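Local coordinates for protein mannitol dehydrogenase (Pseudomonas fluorescens, PDB 1LJ8) that binds NAD and probably acts as a mannitol 2-dehydrogenase, a long-chain dehydrogenase that interconverts mannitol and fructose, at residues A[380-385]-A[404-409]. Numbering follows the deposited sequence.
Sequences SKFPKF and ALVVAA
F382 reaches from helix 378-385 to V406 and V407 of helix 401-413, joining two helices of the all-helical C-terminal region that accompanies the Rossmann domain in this dehydrogenase. Buried and essentially apolar, the contact rests on three side chains, with no hydrogen bond between the segments. The backbones stay well apart, with F382 CA 8.4 Å from V407 CA, and the phenyl group spans the gap. The CB bond of F382 points toward helix 401-413, so that the far end of the ring, CE2 and CZ, does the touching.

CE2 lies 3.7 Å from V406 CG1 and 3.8 Å from V407 CG2, so two methyls from successive residues of one helical turn receive the same ring corner. Both methyls come in obliquely to the ring. The valines share one rotamer yet offer different branches: V406 presents the methyl opposite its backbone N (chi1 -175°), V407 the one beside its backbone N. W410, one turn beyond V406, also meets the F382 ring, with the two planes inclined at about 50°.

Around the F382 ring and the two valines, V406 packs on A305 of helix 289-313 and Y330 of helix 325-339, while A404 and A408 face helix 463-488. On helix 378-385, K384 NZ forms a salt bridge with D140, and F385 touches E133 and N191, both NAD-binding residues; the side chain of F382 lies about 14 Å from the bound NAD. Besides the methyl contacts, F382 CZ approaches the backbone V406 O to 3.7 Å.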
ATOM      1  N   SER A 380       0.647  -9.596   6.256  1.00 13.09           N
ATOM      2  CA  SER A 380      -0.591  -9.008   5.738  1.00 12.57           C
ATOM      3  C   SER A 380      -0.652  -9.045   4.206  1.00 12.75           C
ATOM      4  O   SER A 380      -1.748  -9.036   3.631  1.00 13.10           O
ATOM      5  CB  SER A 380      -0.746  -7.515   6.148  1.00 15.89           C
ATOM      6  OG  SER A 380      -0.597  -7.304   7.563  1.00 14.43           O
ATOM      7  N   LYS A 381       0.510  -9.049   3.555  1.00 13.05           N
ATOM      8  CA  LYS A 381       0.553  -9.005   2.098  1.00 12.58           C
ATOM      9  C   LYS A 381       0.302 -10.342   1.411  1.00 13.34           C
ATOM     10  O   LYS A 381      -0.348 -10.365   0.363  1.00 14.32           O
ATOM     11  CB  LYS A 381       1.907  -8.458   1.637  1.00 12.52           C
ATOM     12  CG  LYS A 381       2.074  -6.991   1.962  1.00 12.16           C
ATOM     13  CD  LYS A 381       3.474  -6.540   1.657  1.00 11.84           C
ATOM     14  CE  LYS A 381       3.541  -4.970   1.824  1.00 14.19           C
ATOM     15  NZ  LYS A 381       4.929  -4.521   1.634  1.00 12.69           N
ATOM     16  N   PHE A 382       0.799 -11.435   1.984  1.00 11.80           N
ATOM     17  CA  PHE A 382       0.558 -12.719   1.348  1.00 12.83           C
ATOM     18  C   PHE A 382      -0.893 -13.026   0.958  1.00 12.23           C
ATOM     19  O   PHE A 382      -1.130 -13.419  -0.184  1.00 13.39           O
ATOM     20  CB  PHE A 382       1.139 -13.889   2.179  1.00 13.20           C
ATOM     21  CG  PHE A 382       2.557 -14.264   1.766  1.00 15.61           C
ATOM     22  CD1 PHE A 382       3.646 -13.805   2.484  1.00 15.94           C
ATOM     23  CD2 PHE A 382       2.787 -15.038   0.622  1.00 13.28           C
ATOM     24  CE1 PHE A 382       4.942 -14.097   2.103  1.00 15.87           C
ATOM     25  CE2 PHE A 382       4.093 -15.342   0.215  1.00 14.40           C
ATOM     26  CZ  PHE A 382       5.187 -14.870   0.963  1.00 15.47           C
ATOM     27  N   PRO A 383      -1.880 -12.858   1.876  1.00 12.93           N
ATOM     28  CA  PRO A 383      -3.279 -13.162   1.519  1.00 12.55           C
ATOM     29  C   PRO A 383      -3.870 -12.248   0.457  1.00 13.87           C
ATOM     30  O   PRO A 383      -4.882 -12.595  -0.154  1.00 14.23           O
ATOM     31  CB  PRO A 383      -4.040 -13.068   2.880  1.00 13.91           C
ATOM     32  CG  PRO A 383      -3.166 -12.084   3.701  1.00 12.93           C
ATOM     33  CD  PRO A 383      -1.735 -12.541   3.317  1.00 13.86           C
ATOM     34  N   LYS A 384      -3.260 -11.076   0.242  1.00 12.94           N
ATOM     35  CA  LYS A 384      -3.744 -10.179  -0.801  1.00 13.10           C
ATOM     36  C   LYS A 384      -3.059 -10.398  -2.140  1.00 13.66           C
ATOM     37  O   LYS A 384      -3.714 -10.376  -3.181  1.00 15.96           O
ATOM     38  CB  LYS A 384      -3.490  -8.706  -0.429  1.00 14.47           C
ATOM     39  CG  LYS A 384      -4.607  -8.061   0.341  1.00 17.86           C
ATOM     40  CD  LYS A 384      -4.800  -8.689   1.685  1.00 16.83           C
ATOM     41  CE  LYS A 384      -5.969  -8.003   2.417  1.00 19.64           C
ATOM     42  NZ  LYS A 384      -6.329  -8.723   3.660  1.00 19.19           N
ATOM     43  N   PHE A 385      -1.741 -10.603  -2.099  1.00 12.63           N
ATOM     44  CA  PHE A 385      -0.940 -10.635  -3.325  1.00 11.88           C
ATOM     45  C   PHE A 385      -0.631 -11.969  -3.953  1.00 13.47           C
ATOM     46  O   PHE A 385      -0.432 -12.020  -5.184  1.00 13.30           O
ATOM     47  CB  PHE A 385       0.464 -10.009  -3.101  1.00 12.33           C
ATOM     48  CG  PHE A 385       0.471  -8.591  -2.563  1.00 13.61           C
ATOM     49  CD1 PHE A 385       1.691  -8.024  -2.131  1.00 12.75           C
ATOM     50  CD2 PHE A 385      -0.702  -7.791  -2.509  1.00 12.61           C
ATOM     51  CE1 PHE A 385       1.737  -6.668  -1.651  1.00 12.06           C
ATOM     52  CE2 PHE A 385      -0.662  -6.441  -2.024  1.00 11.71           C
ATOM     53  CZ  PHE A 385       0.554  -5.885  -1.603  1.00 11.38           C
ATOM     54  N   ALA A 404       4.991 -21.686  -4.645  1.00 13.09           N
ATOM     55  CA  ALA A 404       5.428 -22.251  -3.363  1.00 14.01           C
ATOM     56  C   ALA A 404       6.786 -21.691  -2.988  1.00 13.49           C
ATOM     57  O   ALA A 404       7.066 -21.506  -1.808  1.00 14.01           O
ATOM     58  CB  ALA A 404       5.503 -23.849  -3.432  1.00 13.77           C
ATOM     59  N   LEU A 405       7.623 -21.419  -3.976  1.00 11.96           N
ATOM     60  CA  LEU A 405       8.968 -20.888  -3.692  1.00 12.68           C
ATOM     61  C   LEU A 405       8.858 -19.520  -3.021  1.00 12.81           C
ATOM     62  O   LEU A 405       9.694 -19.196  -2.182  1.00 12.57           O
ATOM     63  CB  LEU A 405       9.817 -20.789  -4.998  1.00 12.81           C
ATOM     64  CG  LEU A 405      11.237 -20.207  -4.811  1.00 12.68           C
ATOM     65  CD1 LEU A 405      12.057 -21.159  -3.872  1.00 12.74           C
ATOM     66  CD2 LEU A 405      11.943 -20.065  -6.183  1.00 13.98           C
ATOM     67  N   VAL A 406       7.848 -18.715  -3.381  1.00 12.87           N
ATOM     68  CA  VAL A 406       7.690 -17.404  -2.728  1.00 13.03           C
ATOM     69  C   VAL A 406       7.474 -17.596  -1.213  1.00 12.06           C
ATOM     70  O   VAL A 406       8.039 -16.866  -0.373  1.00 13.30           O
ATOM     71  CB  VAL A 406       6.478 -16.621  -3.294  1.00 13.34           C
ATOM     72  CG1 VAL A 406       6.449 -15.200  -2.641  1.00 14.69           C
ATOM     73  CG2 VAL A 406       6.558 -16.513  -4.823  1.00 13.78           C
ATOM     74  N   VAL A 407       6.612 -18.559  -0.861  1.00 12.44           N
ATOM     75  CA  VAL A 407       6.289 -18.838   0.539  1.00 12.30           C
ATOM     76  C   VAL A 407       7.508 -19.454   1.269  1.00 12.76           C
ATOM     77  O   VAL A 407       7.762 -19.147   2.442  1.00 12.58           O
ATOM     78  CB  VAL A 407       5.039 -19.789   0.649  1.00 14.30           C
ATOM     79  CG1 VAL A 407       4.635 -20.017   2.150  1.00 13.43           C
ATOM     80  CG2 VAL A 407       3.857 -19.159  -0.084  1.00 12.26           C
ATOM     81  N   ALA A 408       8.217 -20.365   0.590  1.00 12.90           N
ATOM     82  CA  ALA A 408       9.401 -20.982   1.155  1.00 13.32           C
ATOM     83  C   ALA A 408      10.478 -19.880   1.393  1.00 13.11           C
ATOM     84  O   ALA A 408      11.209 -19.889   2.425  1.00 12.94           O
ATOM     85  CB  ALA A 408       9.942 -22.062   0.163  1.00 13.41           C
ATOM     86  N   ALA A 409      10.593 -18.964   0.431  1.00 12.99           N
ATOM     87  CA  ALA A 409      11.600 -17.876   0.537  1.00 13.35           C
ATOM     88  C   ALA A 409      11.275 -17.032   1.771  1.00 13.29           C
ATOM     89  O   ALA A 409      12.166 -16.647   2.539  1.00 12.01           O
ATOM     90  CB  ALA A 409      11.577 -16.985  -0.736  1.00 12.39           C
TER